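Local coordinates for protein mirolysin (Tannerella forsythia, PDB 6R7V) that is the latent zymogen of a pappalysin-family zinc metallopeptidase from a periodontal pathogen, which probably cleaves proteins once its cysteine-switch latency is relieved, at residues A[220-224]-A[225-229]; A[20-23]-A[24-27]. The protein carries 1 engineered substitution. All coordinates share one frame; numbering follows the deposited sequence.

Contact 1: A[220-224]-A[225-229]; sequences GDDGG and SCSGT. With CA (calcium ion), chain B.
Gly220 and Thr229 bring the two ends of one continuous loop side by side, their CA atoms 4.3 Å apart. Between them the chain reverses through a type I' beta turn from Asp222 to Ser225, whose central residues Gly223 and Gly224 both have positive phi. The turn is closed by Ser225 N pointing at Asp222 O, a long, weak bond of 3.5 Å that is nevertheless nearly straight at 171°. Asp222 CG stands between the backbone N and the carbonyl carbon (chi1 52°), which brings the carboxylate to the inside of the loop. There it chelates the calcium ion, with both OD1 and OD2 of Asp222 at 2.4 Å from the metal; Ser225 O joins them at 2.3 Å. Asp222 OD2 and Ser225 O, both acceptors, lie only 3.0 Å apart because the same calcium ion binds both. Asp222 OD2 also accepts Gly228 N at 2.8 Å through its anti lone pair, along a bent path of 137°, while Asp222 OD1 takes a weak bond from Gly224 N, so backbone donors and metal together fix the carboxylate's rotation. Ser225 OG and Ser227 OG share a hydrogen bond of 2.6 Å, either able to donate. A calcium-bound water lies within donating distance of Gly228 O, though it has other acceptors in reach. The carbonyls of Trp219, Gln238 and Gly239 complete the shell, and Cys226 is tied to Cys254 by a disulfide. Asp221 OD1 is hydrogen-bonded to ND1 of the zinc ligand His217, and its OD2 to Leu10 N. With one bidentate carboxylate, four backbone carbonyls and a water round the metal, this is a seven-coordinate, loop-built calcium site, shortly after His217 in sequence.

Contact 2: A[20-23]-A[24-27]; sequences PLKY and QRIT
Tyr23 meets Thr27 one helical turn on, through both backbone and side chain. Tyr23 O is gripped twice, by Thr27 N at 3.0 Å and by Thr27 OG1 at 2.8 Å, the two donors arriving from opposite faces of the carbonyl plane. Thr27 OG1 lies beside its own backbone N (chi1 -57°), the position from which the hydroxyl can reach back to that carbonyl. The same oxygen sits over one face of the Tyr23 ring near the rim, 3.7 Å from CE2 of Tyr23. Arg25 turns back along the preceding turn: its chain bends at chi3 (-116°), and NH2 of Arg25 comes within 3.6 Å of Leu21 CD2, a van der Waals contact of the guanidinium end with the leucine branch. One face of the guanidinium looks toward Leu21 O and Lys22 CA. Lys22 is extended and lies across Ile26 CD1, with CG of Lys22 3.8 Å away and CE a little farther; in the backbone, Ile26 N bonds to Lys22 O at 2.9 Å. Lys22 NZ and Arg25 NH1 stay 6.8 Å apart, so the two like charges do not touch, and NZ has a long, weak ion pair with Glu19. Outside the segments, Tyr23 packs on Met12, Ile15 and Arg16 of helix 12-18, whereas Lys22, Arg25 and Ile26 all touch Phe171. Four successive backbone bonds from residue i+4 to residue i mark the first turns of alpha-helix 20-32; the Thr27 hydroxyl adds a side-chain bond to the i-4 carbonyl, a common feature of threonine in helices.

Overall arrangement
Contact 2 comes first along the chain, near the start of helix 20-32, and contact 1 much later, in the irregular loop between helix 203-212 and strand 243-244. They share no helix or strand. Their centres are 18 Å apart and their nearest atoms about 9 Å, without touching; each lies at the surface, about 20 Å from the centre of the chain. The side chain of Lys22 is about 12 Å from the zinc ion. Cys6 joins His207, His211 and His217 on that zinc, Asp221 OD2 bonds Leu10 N, and helix 20-32 touches Phe171 and Arg216, all consistent with an N-terminal latency segment laid against the catalytic domain.

Contact 1: A[220-224]-A[225-229]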
ATOM      1  N   GLY A 220       0.783   2.409 -15.319  1.00 17.45           N
ATOM      2  CA  GLY A 220      -0.182   3.459 -15.644  1.00 17.85           C
ATOM      3  C   GLY A 220      -1.638   3.080 -15.828  1.00 19.76           C
ATOM      4  O   GLY A 220      -2.431   3.932 -16.225  1.00 20.21           O
ATOM      5  N   ASP A 221      -2.003   1.823 -15.519  1.00 17.44           N
ATOM      6  CA  ASP A 221      -3.376   1.334 -15.559  1.00 17.76           C
ATOM      7  C   ASP A 221      -4.036   1.708 -16.877  1.00 21.14           C
ATOM      8  O   ASP A 221      -5.134   2.257 -16.890  1.00 21.67           O
ATOM      9  CB  ASP A 221      -4.166   1.929 -14.365  1.00 18.62           C
ATOM     10  CG  ASP A 221      -3.752   1.328 -13.037  1.00 17.46           C
ATOM     11  OD1 ASP A 221      -3.692   0.097 -12.950  1.00 19.12           O
ATOM     12  OD2 ASP A 221      -3.478   2.106 -12.088  1.00 18.70           O
ATOM     13  N   ASP A 222      -3.358   1.433 -18.003  1.00 17.60           N
ATOM     14  CA  ASP A 222      -3.847   1.902 -19.286  1.00 18.29           C
ATOM     15  C   ASP A 222      -4.023   0.801 -20.296  1.00 22.62           C
ATOM     16  O   ASP A 222      -4.033   1.065 -21.508  1.00 24.06           O
ATOM     17  CB  ASP A 222      -2.849   2.941 -19.814  1.00 19.45           C
ATOM     18  CG  ASP A 222      -1.400   2.467 -19.836  1.00 18.75           C
ATOM     19  OD1 ASP A 222      -1.158   1.254 -19.651  1.00 19.03           O
ATOM     20  OD2 ASP A 222      -0.515   3.302 -20.012  1.00 20.95           O
ATOM     21  N   GLY A 223      -4.117  -0.424 -19.818  1.00 21.55           N
ATOM     22  CA  GLY A 223      -4.384  -1.562 -20.693  1.00 21.14           C
ATOM     23  C   GLY A 223      -3.252  -1.941 -21.616  1.00 22.08           C
ATOM     24  O   GLY A 223      -3.484  -2.559 -22.647  1.00 20.64           O
ATOM     25  N   GLY A 224      -2.036  -1.537 -21.268  1.00 20.97           N
ATOM     26  CA  GLY A 224      -0.869  -1.878 -22.067  1.00 20.35           C
ATOM     27  C   GLY A 224      -0.305  -0.792 -22.932  1.00 23.78           C
ATOM     28  O   GLY A 224       0.726  -1.014 -23.582  1.00 23.22           O
ATOM     29  N   SER A 225      -0.973   0.363 -23.005  1.00 22.81           N
ATOM     30  CA  SER A 225      -0.459   1.443 -23.824  1.00 23.22           C
ATOM     31  C   SER A 225       0.709   2.163 -23.133  1.00 23.76           C
ATOM     32  O   SER A 225       1.130   1.748 -22.056  1.00 20.73           O
ATOM     33  CB  SER A 225      -1.557   2.440 -24.201  1.00 28.59           C
ATOM     34  OG  SER A 225      -1.861   3.257 -23.084  1.00 31.75           O
ATOM     35  N   CYS A 226       1.251   3.226 -23.759  1.00 25.01           N
ATOM     36  CA  CYS A 226       2.328   4.035 -23.177  1.00 24.75           C
ATOM     37  C   CYS A 226       1.787   5.399 -22.794  1.00 31.62           C
ATOM     38  O   CYS A 226       2.565   6.327 -22.540  1.00 33.39           O
ATOM     39  CB  CYS A 226       3.492   4.173 -24.156  1.00 26.68           C
ATOM     40  SG  CYS A 226       4.069   2.606 -24.848  1.00 30.14           S
ATOM     41  N   SER A 227       0.472   5.536 -22.764  1.00 26.74           N
ATOM     42  CA  SER A 227      -0.175   6.821 -22.537  1.00 27.92           C
ATOM     43  C   SER A 227      -0.427   7.134 -21.099  1.00 29.18           C
ATOM     44  O   SER A 227      -0.429   8.317 -20.739  1.00 28.97           O
ATOM     45  CB  SER A 227      -1.483   6.906 -23.309  1.00 32.04           C
ATOM     46  OG  SER A 227      -2.357   5.845 -22.959  1.00 38.15           O
ATOM     47  N   GLY A 228      -0.673   6.094 -20.288  1.00 22.25           N
ATOM     48  CA  GLY A 228      -0.916   6.245 -18.868  1.00 22.25           C
ATOM     49  C   GLY A 228       0.392   6.503 -18.148  1.00 22.66           C
ATOM     50  O   GLY A 228       1.478   6.275 -18.691  1.00 23.55           O
ATOM     51  N   THR A 229       0.293   7.004 -16.935  1.00 19.90           N
ATOM     52  CA  THR A 229       1.513   7.321 -16.181  1.00 19.35           C
ATOM     53  C   THR A 229       1.314   7.029 -14.732  1.00 21.47           C
ATOM     54  O   THR A 229       0.172   7.041 -14.263  1.00 19.09           O
ATOM     55  CB  THR A 229       1.863   8.819 -16.364  1.00 23.35           C
ATOM     56  OG1 THR A 229       3.074   9.119 -15.649  1.00 23.04           O
ATOM     57  CG2 THR A 229       0.736   9.761 -15.906  1.00 24.68           C
TER
HETATM   58 CA    CA B 401       1.232   1.749 -19.760  1.00 18.21          CA
HETATM   59  O   HOH W   1       2.379   3.830 -19.639  1.00 19.29           O

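Contact 2: A[20-23]-A[24-27]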
ATOM      1  N   PRO A  20     -16.769  10.983 -13.707  1.00 26.09           N
ATOM      2  CA  PRO A  20     -16.236  12.334 -13.963  1.00 26.54           C
ATOM      3  C   PRO A  20     -15.866  13.151 -12.728  1.00 31.00           C
ATOM      4  O   PRO A  20     -14.869  13.869 -12.800  1.00 29.56           O
ATOM      5  CB  PRO A  20     -17.338  13.028 -14.763  1.00 28.25           C
ATOM      6  CG  PRO A  20     -18.539  12.166 -14.637  1.00 32.38           C
ATOM      7  CD  PRO A  20     -18.055  10.779 -14.408  1.00 27.43           C
ATOM      8  N   LEU A  21     -16.599  13.023 -11.594  1.00 28.65           N
ATOM      9  CA  LEU A  21     -16.238  13.755 -10.371  1.00 29.10           C
ATOM     10  C   LEU A  21     -14.887  13.239  -9.832  1.00 28.09           C
ATOM     11  O   LEU A  21     -14.030  14.028  -9.422  1.00 27.65           O
ATOM     12  CB  LEU A  21     -17.342  13.646  -9.289  1.00 30.26           C
ATOM     13  CG  LEU A  21     -17.013  14.193  -7.862  1.00 37.97           C
ATOM     14  CD1 LEU A  21     -16.640  15.694  -7.867  1.00 40.25           C
ATOM     15  CD2 LEU A  21     -18.171  13.954  -6.900  1.00 41.49           C
ATOM     16  N   LYS A  22     -14.678  11.918  -9.876  1.00 24.07           N
ATOM     17  CA  LYS A  22     -13.415  11.324  -9.422  1.00 22.30           C
ATOM     18  C   LYS A  22     -12.250  11.767 -10.324  1.00 22.97           C
ATOM     19  O   LYS A  22     -11.172  12.103  -9.813  1.00 20.94           O
ATOM     20  CB  LYS A  22     -13.541   9.800  -9.398  1.00 23.98           C
ATOM     21  CG  LYS A  22     -12.339   9.098  -8.788  1.00 27.69           C
ATOM     22  CD  LYS A  22     -12.630   7.611  -8.628  1.00 35.50           C
ATOM     23  CE  LYS A  22     -11.414   6.799  -8.271  1.00 48.93           C
ATOM     24  NZ  LYS A  22     -11.763   5.376  -7.998  1.00 60.93           N
ATOM     25  N   TYR A  23     -12.486  11.850 -11.641  1.00 22.70           N
ATOM     26  CA  TYR A  23     -11.481  12.304 -12.602  1.00 22.61           C
ATOM     27  C   TYR A  23     -11.039  13.728 -12.254  1.00 25.06           C
ATOM     28  O   TYR A  23      -9.835  14.022 -12.252  1.00 24.29           O
ATOM     29  CB  TYR A  23     -12.052  12.253 -14.039  1.00 24.62           C
ATOM     30  CG  TYR A  23     -11.046  12.695 -15.077  1.00 27.44           C
ATOM     31  CD1 TYR A  23     -10.012  11.848 -15.482  1.00 29.91           C
ATOM     32  CD2 TYR A  23     -11.059  13.993 -15.580  1.00 28.69           C
ATOM     33  CE1 TYR A  23      -9.064  12.262 -16.422  1.00 30.48           C
ATOM     34  CE2 TYR A  23     -10.107  14.422 -16.499  1.00 29.72           C
ATOM     35  CZ  TYR A  23      -9.106  13.557 -16.911  1.00 36.73           C
ATOM     36  OH  TYR A  23      -8.180  13.983 -17.837  1.00 39.27           O
ATOM     37  N   GLN A  24     -12.015  14.623 -11.983  1.00 23.92           N
ATOM     38  CA  GLN A  24     -11.715  16.011 -11.616  1.00 25.36           C
ATOM     39  C   GLN A  24     -10.881  16.027 -10.323  1.00 27.64           C
ATOM     40  O   GLN A  24      -9.878  16.742 -10.277  1.00 26.63           O
ATOM     41  CB  GLN A  24     -13.008  16.831 -11.456  1.00 27.34           C
ATOM     42  CG  GLN A  24     -12.798  18.291 -11.053  1.00 40.21           C
ATOM     43  CD  GLN A  24     -12.168  19.102 -12.156  1.00 54.74           C
ATOM     44  OE1 GLN A  24     -12.739  19.289 -13.235  1.00 53.52           O
ATOM     45  NE2 GLN A  24     -10.973  19.595 -11.908  1.00 40.87           N
ATOM     46  N   ARG A  25     -11.278  15.243  -9.296  1.00 23.85           N
ATOM     47  CA  ARG A  25     -10.587  15.181  -8.004  1.00 23.56           C
ATOM     48  C   ARG A  25      -9.156  14.705  -8.157  1.00 23.12           C
ATOM     49  O   ARG A  25      -8.258  15.261  -7.524  1.00 23.38           O
ATOM     50  CB  ARG A  25     -11.318  14.268  -7.014  1.00 26.76           C
ATOM     51  CG  ARG A  25     -12.526  14.920  -6.355  1.00 38.05           C
ATOM     52  CD  ARG A  25     -12.909  14.176  -5.084  1.00 50.54           C
ATOM     53  NE  ARG A  25     -14.236  13.563  -5.179  1.00 66.35           N
ATOM     54  CZ  ARG A  25     -14.457  12.261  -5.340  1.00 82.45           C
ATOM     55  NH1 ARG A  25     -13.441  11.410  -5.411  1.00 70.08           N
ATOM     56  NH2 ARG A  25     -15.696  11.799  -5.420  1.00 70.84           N
ATOM     57  N   ILE A  26      -8.928  13.692  -8.996  1.00 19.92           N
ATOM     58  CA  ILE A  26      -7.569  13.179  -9.191  1.00 18.54           C
ATOM     59  C   ILE A  26      -6.722  14.212  -9.932  1.00 22.63           C
ATOM     60  O   ILE A  26      -5.581  14.466  -9.538  1.00 22.42           O
ATOM     61  CB  ILE A  26      -7.595  11.816  -9.923  1.00 21.05           C
ATOM     62  CG1 ILE A  26      -8.244  10.723  -9.057  1.00 21.85           C
ATOM     63  CG2 ILE A  26      -6.181  11.404 -10.344  1.00 22.13           C
ATOM     64  CD1 ILE A  26      -8.744   9.489  -9.876  1.00 23.68           C
ATOM     65  N   THR A  27      -7.287  14.830 -10.985  1.00 22.88           N
ATOM     66  CA  THR A  27      -6.571  15.853 -11.743  1.00 22.95           C
ATOM     67  C   THR A  27      -6.207  17.028 -10.841  1.00 27.13           C
ATOM     68  O   THR A  27      -5.074  17.501 -10.945  1.00 27.18           O
ATOM     69  CB  THR A  27      -7.418  16.299 -12.939  1.00 26.29           C
ATOM     70  OG1 THR A  27      -7.717  15.145 -13.719  1.00 30.59           O
ATOM     71  CG2 THR A  27      -6.729  17.344 -13.815  1.00 28.17           C
TER